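Local coordinates for flagellar basal body protein (Helicobacter pylori, PDB 5NPY) that probably forms part of the bacterial flagellar hook, as a member of the flagellar basal body rod protein family, at residues A[148-162]-A[493-505]. Residues are numbered along the deposited sequence; the frame is centred on the assembly and turned at random.
Sequences DLKKIKDGTLNSTAR and AFSNGVVEPVARI
Glu500 meets Lys151, Ser159 and Arg162 where the small hairpin 152-157, its flanking loops and the start of helix 162-168 lie on strand 499-509. This joins two distant parts of the chain in a beta-rich region; residues 148-162 belong to the D1 domain of FlgE/F/G-like hook proteins. The strand carries a classic beta bulge, with Val502 and Ala503 both facing Ile490.

Glu500 can be followed outward. Glu500 CB lies 3.4 Å from Lys151 NZ. CG is anti to the carbonyl carbon (chi1 -53°) and sits at the edge of the Arg162 guanidinium, beside NH2. The chain then runs extended to the carboxylate. Glu500 OE1 takes a salt bridge of 3.0 Å from Lys151 NZ on the anti side, tilted 27° out of the carboxylate plane. Glu500 OE2 receives Ser159 OG at 2.6 Å through its syn lone pair. Together these bonds should limit rotation of the buried carboxylate.

Lys151 NZ also donates to Pro501 O, 2.8 Å away, and pairs with Asp165 of helix 162-168. Bends at chi2 and chi3 fold Arg162 back. Pro501 CD lies over the centre of one guanidinium face, while NH1 forms a salt bridge with Asp165.

On the apolar side, Leu157 CD1 touches Val502 CG1 at 3.5 Å and Phe494 CE2 at 3.9 Å. Val502 O accepts from Leu149 N at 3.2 Å. A water that accepts from Lys151 N, 2.6 Å from its oxygen, also lies close to Val502 O and may donate to it.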
loop_
_atom_site.group_PDB
_atom_site.type_symbol
_atom_site.label_atom_id
_atom_site.label_comp_id
_atom_site.label_asym_id
_atom_site.label_seq_id
_atom_site.Cartn_x
_atom_site.Cartn_y
_atom_site.Cartn_z
ATOM N N ASP A 148 1.826 -28.736 13.018
ATOM C CA ASP A 148 1.040 -27.719 13.704
ATOM C C ASP A 148 1.758 -26.386 13.528
ATOM O O ASP A 148 2.872 -26.213 14.033
ATOM C CB ASP A 148 0.882 -28.095 15.177
ATOM C CG ASP A 148 0.047 -27.095 15.964
ATOM O OD1 ASP A 148 -0.456 -26.109 15.369
ATOM O OD2 ASP A 148 -0.125 -27.315 17.188
ATOM N N LEU A 149 1.142 -25.448 12.791
ATOM C CA LEU A 149 1.747 -24.126 12.635
ATOM C C LEU A 149 1.638 -23.298 13.907
ATOM O O LEU A 149 2.353 -22.299 14.049
ATOM C CB LEU A 149 1.119 -23.365 11.463
ATOM C CG LEU A 149 1.497 -23.771 10.031
ATOM C CD1 LEU A 149 0.865 -22.837 8.995
ATOM C CD2 LEU A 149 3.002 -23.778 9.867
ATOM N N LYS A 150 0.764 -23.705 14.827
ATOM C CA LYS A 150 0.617 -23.068 16.133
ATOM C C LYS A 150 0.148 -21.628 15.977
ATOM O O LYS A 150 0.654 -20.706 16.621
ATOM C CB LYS A 150 1.907 -23.161 16.948
ATOM C CG LYS A 150 2.315 -24.597 17.245
ATOM C CD LYS A 150 3.309 -24.695 18.394
ATOM C CE LYS A 150 3.617 -26.154 18.741
ATOM N NZ LYS A 150 4.299 -26.877 17.617
ATOM N N LYS A 151 -0.832 -21.444 15.105
ATOM C CA LYS A 151 -1.486 -20.162 14.921
ATOM C C LYS A 151 -2.832 -20.078 15.618
ATOM O O LYS A 151 -3.452 -19.014 15.586
ATOM C CB LYS A 151 -1.688 -19.872 13.428
ATOM C CG LYS A 151 -0.416 -19.839 12.630
ATOM C CD LYS A 151 -0.564 -18.896 11.475
ATOM C CE LYS A 151 -0.658 -19.639 10.176
ATOM N NZ LYS A 151 -1.320 -18.800 9.134
ATOM N N ILE A 152 -3.314 -21.164 16.209
ATOM C CA ILE A 152 -4.617 -21.182 16.863
ATOM C C ILE A 152 -4.389 -21.099 18.363
ATOM O O ILE A 152 -3.831 -22.017 18.972
ATOM C CB ILE A 152 -5.446 -22.421 16.501
ATOM C CG1 ILE A 152 -6.007 -22.315 15.080
ATOM C CG2 ILE A 152 -6.601 -22.569 17.476
ATOM C CD1 ILE A 152 -5.040 -22.673 13.992
ATOM N N LYS A 153 -4.832 -19.993 18.951
ATOM C CA LYS A 153 -4.773 -19.755 20.387
ATOM C C LYS A 153 -6.151 -19.300 20.825
ATOM O O LYS A 153 -6.620 -18.248 20.376
ATOM C CB LYS A 153 -3.720 -18.684 20.743
ATOM C CG LYS A 153 -2.335 -18.873 20.121
ATOM C CD LYS A 153 -1.733 -20.230 20.486
ATOM C CE LYS A 153 -0.786 -20.744 19.406
ATOM N NZ LYS A 153 -0.633 -22.225 19.485
ATOM N N ASP A 154 -6.807 -20.106 21.665
ATOM C CA ASP A 154 -8.020 -19.680 22.369
ATOM C C ASP A 154 -9.212 -19.534 21.417
ATOM O O ASP A 154 -9.946 -18.545 21.454
ATOM C CB ASP A 154 -7.777 -18.379 23.136
ATOM C CG ASP A 154 -6.823 -18.566 24.302
ATOM O OD1 ASP A 154 -7.082 -19.436 25.156
ATOM O OD2 ASP A 154 -5.804 -17.842 24.348
ATOM N N GLY A 155 -9.403 -20.531 20.560
ATOM C CA GLY A 155 -10.446 -20.419 19.556
ATOM C C GLY A 155 -10.309 -19.224 18.641
ATOM O O GLY A 155 -11.306 -18.771 18.075
ATOM N N THR A 156 -9.099 -18.685 18.491
ATOM C CA THR A 156 -8.842 -17.569 17.594
ATOM C C THR A 156 -7.576 -17.849 16.801
ATOM O O THR A 156 -6.585 -18.351 17.341
ATOM C CB THR A 156 -8.671 -16.220 18.333
ATOM O OG1 THR A 156 -7.402 -16.192 19.000
ATOM C CG2 THR A 156 -9.781 -15.969 19.353
ATOM N N LEU A 157 -7.610 -17.516 15.521
ATOM C CA LEU A 157 -6.422 -17.606 14.696
ATOM C C LEU A 157 -5.620 -16.321 14.845
ATOM O O LEU A 157 -6.187 -15.225 14.931
ATOM C CB LEU A 157 -6.788 -17.856 13.228
ATOM C CG LEU A 157 -5.628 -18.068 12.245
ATOM C CD1 LEU A 157 -6.048 -18.933 11.079
ATOM C CD2 LEU A 157 -5.060 -16.754 11.725
ATOM N N ASN A 158 -4.298 -16.468 14.889
ATOM C CA ASN A 158 -3.370 -15.350 14.982
ATOM C C ASN A 158 -2.557 -15.301 13.698
ATOM O O ASN A 158 -1.783 -16.222 13.407
ATOM C CB ASN A 158 -2.472 -15.474 16.217
ATOM C CG ASN A 158 -3.235 -15.241 17.509
ATOM O OD1 ASN A 158 -4.461 -15.319 17.535
ATOM N ND2 ASN A 158 -2.514 -14.948 18.585
ATOM N N SER A 159 -2.738 -14.220 12.945
ATOM C CA SER A 159 -2.178 -14.077 11.607
ATOM C C SER A 159 -0.657 -14.220 11.594
ATOM O O SER A 159 0.041 -13.810 12.526
ATOM C CB SER A 159 -2.555 -12.705 11.049
ATOM O OG SER A 159 -2.409 -12.657 9.642
ATOM N N THR A 160 -0.146 -14.792 10.504
ATOM C CA THR A 160 1.280 -14.775 10.205
ATOM C C THR A 160 1.469 -14.450 8.729
ATOM O O THR A 160 0.510 -14.379 7.956
ATOM C CB THR A 160 1.972 -16.108 10.537
ATOM O OG1 THR A 160 1.320 -17.176 9.841
ATOM C CG2 THR A 160 1.952 -16.382 12.027
ATOM N N ALA A 161 2.731 -14.255 8.346
ATOM C CA ALA A 161 3.101 -13.946 6.970
ATOM C C ALA A 161 3.259 -15.227 6.162
ATOM O O ALA A 161 3.847 -16.202 6.636
ATOM C CB ALA A 161 4.401 -13.137 6.929
ATOM N N ARG A 162 2.743 -15.206 4.928
ATOM C CA ARG A 162 2.684 -16.417 4.113
ATOM C C ARG A 162 4.070 -16.984 3.819
ATOM O O ARG A 162 4.212 -18.200 3.640
ATOM C CB ARG A 162 1.947 -16.133 2.802
ATOM C CG ARG A 162 1.531 -17.380 2.040
ATOM C CD ARG A 162 0.557 -18.231 2.850
ATOM N NE ARG A 162 -0.695 -17.531 3.133
ATOM C CZ ARG A 162 -1.054 -17.055 4.326
ATOM N NH1 ARG A 162 -0.268 -17.203 5.390
ATOM N NH2 ARG A 162 -2.218 -16.431 4.456
ATOM N N ALA A 493 -10.721 -20.259 5.958
ATOM C CA ALA A 493 -11.244 -19.003 5.439
ATOM C C ALA A 493 -12.135 -18.341 6.482
ATOM O O ALA A 493 -12.767 -19.009 7.306
ATOM C CB ALA A 493 -12.045 -19.209 4.153
ATOM N N PHE A 494 -12.178 -17.013 6.437
ATOM C CA PHE A 494 -12.950 -16.238 7.393
ATOM C C PHE A 494 -13.791 -15.201 6.662
ATOM O O PHE A 494 -13.662 -15.001 5.451
ATOM C CB PHE A 494 -12.035 -15.580 8.434
ATOM C CG PHE A 494 -11.386 -16.560 9.365
ATOM C CD1 PHE A 494 -11.859 -16.719 10.657
ATOM C CD2 PHE A 494 -10.312 -17.340 8.940
ATOM C CE1 PHE A 494 -11.268 -17.628 11.517
ATOM C CE2 PHE A 494 -9.717 -18.250 9.788
ATOM C CZ PHE A 494 -10.188 -18.393 11.078
ATOM N N SER A 495 -14.674 -14.543 7.419
ATOM C CA SER A 495 -15.587 -13.570 6.822
ATOM C C SER A 495 -14.853 -12.367 6.247
ATOM O O SER A 495 -15.305 -11.781 5.260
ATOM C CB SER A 495 -16.597 -13.107 7.859
ATOM O OG SER A 495 -15.972 -13.004 9.125
ATOM N N ASN A 496 -13.738 -11.975 6.845
ATOM C CA ASN A 496 -13.012 -10.834 6.319
ATOM C C ASN A 496 -12.262 -11.156 5.037
ATOM O O ASN A 496 -11.483 -10.324 4.550
ATOM C CB ASN A 496 -12.049 -10.295 7.376
ATOM C CG ASN A 496 -11.148 -11.371 7.948
ATOM O OD1 ASN A 496 -10.998 -12.442 7.357
ATOM N ND2 ASN A 496 -10.547 -11.095 9.113
ATOM N N GLY A 497 -12.452 -12.335 4.456
ATOM C CA GLY A 497 -11.772 -12.653 3.221
ATOM C C GLY A 497 -10.331 -13.068 3.382
ATOM O O GLY A 497 -9.578 -13.037 2.403
ATOM N N VAL A 498 -9.918 -13.458 4.588
ATOM C CA VAL A 498 -8.569 -13.947 4.840
ATOM C C VAL A 498 -8.591 -15.466 4.812
ATOM O O VAL A 498 -9.461 -16.099 5.426
ATOM C CB VAL A 498 -8.017 -13.439 6.182
ATOM C CG1 VAL A 498 -6.614 -13.922 6.353
ATOM C CG2 VAL A 498 -8.064 -11.928 6.235
ATOM N N VAL A 499 -7.631 -16.045 4.097
ATOM C CA VAL A 499 -7.444 -17.484 3.992
ATOM C C VAL A 499 -5.993 -17.777 4.355
ATOM O O VAL A 499 -5.077 -17.428 3.599
ATOM C CB VAL A 499 -7.774 -18.006 2.589
ATOM C CG1 VAL A 499 -7.356 -19.454 2.455
ATOM C CG2 VAL A 499 -9.260 -17.835 2.305
ATOM N N GLU A 500 -5.780 -18.399 5.507
ATOM C CA GLU A 500 -4.425 -18.724 5.917
ATOM C C GLU A 500 -4.357 -20.199 6.269
ATOM O O GLU A 500 -5.250 -20.719 6.945
ATOM C CB GLU A 500 -3.965 -17.897 7.129
ATOM C CG GLU A 500 -4.124 -16.396 6.963
ATOM C CD GLU A 500 -3.438 -15.610 8.063
ATOM O OE1 GLU A 500 -2.893 -16.232 9.003
ATOM O OE2 GLU A 500 -3.443 -14.365 7.978
ATOM N N PRO A 501 -3.314 -20.893 5.833
ATOM C CA PRO A 501 -3.107 -22.258 6.305
ATOM C C PRO A 501 -2.834 -22.253 7.801
ATOM O O PRO A 501 -2.352 -21.264 8.357
ATOM C CB PRO A 501 -1.891 -22.729 5.502
ATOM C CG PRO A 501 -1.166 -21.470 5.161
ATOM C CD PRO A 501 -2.221 -20.434 4.957
ATOM N N VAL A 502 -3.183 -23.362 8.454
ATOM C CA VAL A 502 -2.921 -23.537 9.881
ATOM C C VAL A 502 -2.176 -24.823 10.204
ATOM O O VAL A 502 -1.577 -24.917 11.287
ATOM C CB VAL A 502 -4.239 -23.470 10.688
ATOM C CG1 VAL A 502 -5.009 -22.202 10.348
ATOM C CG2 VAL A 502 -5.101 -24.702 10.420
ATOM N N ALA A 503 -2.186 -25.831 9.328
ATOM C CA ALA A 503 -1.589 -27.134 9.602
ATOM C C ALA A 503 -1.441 -27.896 8.291
ATOM O O ALA A 503 -1.868 -27.436 7.227
ATOM C CB ALA A 503 -2.431 -27.936 10.602
ATOM N N ARG A 504 -0.806 -29.069 8.378
ATOM C CA ARG A 504 -0.890 -30.063 7.315
ATOM C C ARG A 504 -0.883 -31.447 7.933
ATOM O O ARG A 504 -0.339 -31.653 9.021
ATOM C CB ARG A 504 0.242 -29.955 6.292
ATOM C CG ARG A 504 1.576 -30.527 6.740
ATOM C CD ARG A 504 2.630 -30.217 5.693
ATOM N NE ARG A 504 2.319 -30.875 4.421
ATOM C CZ ARG A 504 2.825 -30.519 3.246
ATOM N NH1 ARG A 504 3.656 -29.489 3.154
ATOM N NH2 ARG A 504 2.485 -31.180 2.157
ATOM N N ILE A 505 -1.507 -32.390 7.227
ATOM C CA ILE A 505 -1.603 -33.770 7.694
ATOM C C ILE A 505 -0.249 -34.448 7.546
ATOM O O ILE A 505 0.368 -34.417 6.473
ATOM C CB ILE A 505 -2.684 -34.531 6.911
ATOM C CG1 ILE A 505 -4.031 -33.809 7.000
ATOM C CG2 ILE A 505 -2.816 -35.964 7.434
ATOM C CD1 ILE A 505 -4.654 -33.838 8.379
HETATM O O HOH W 1 -1.792 -23.397 13.755
#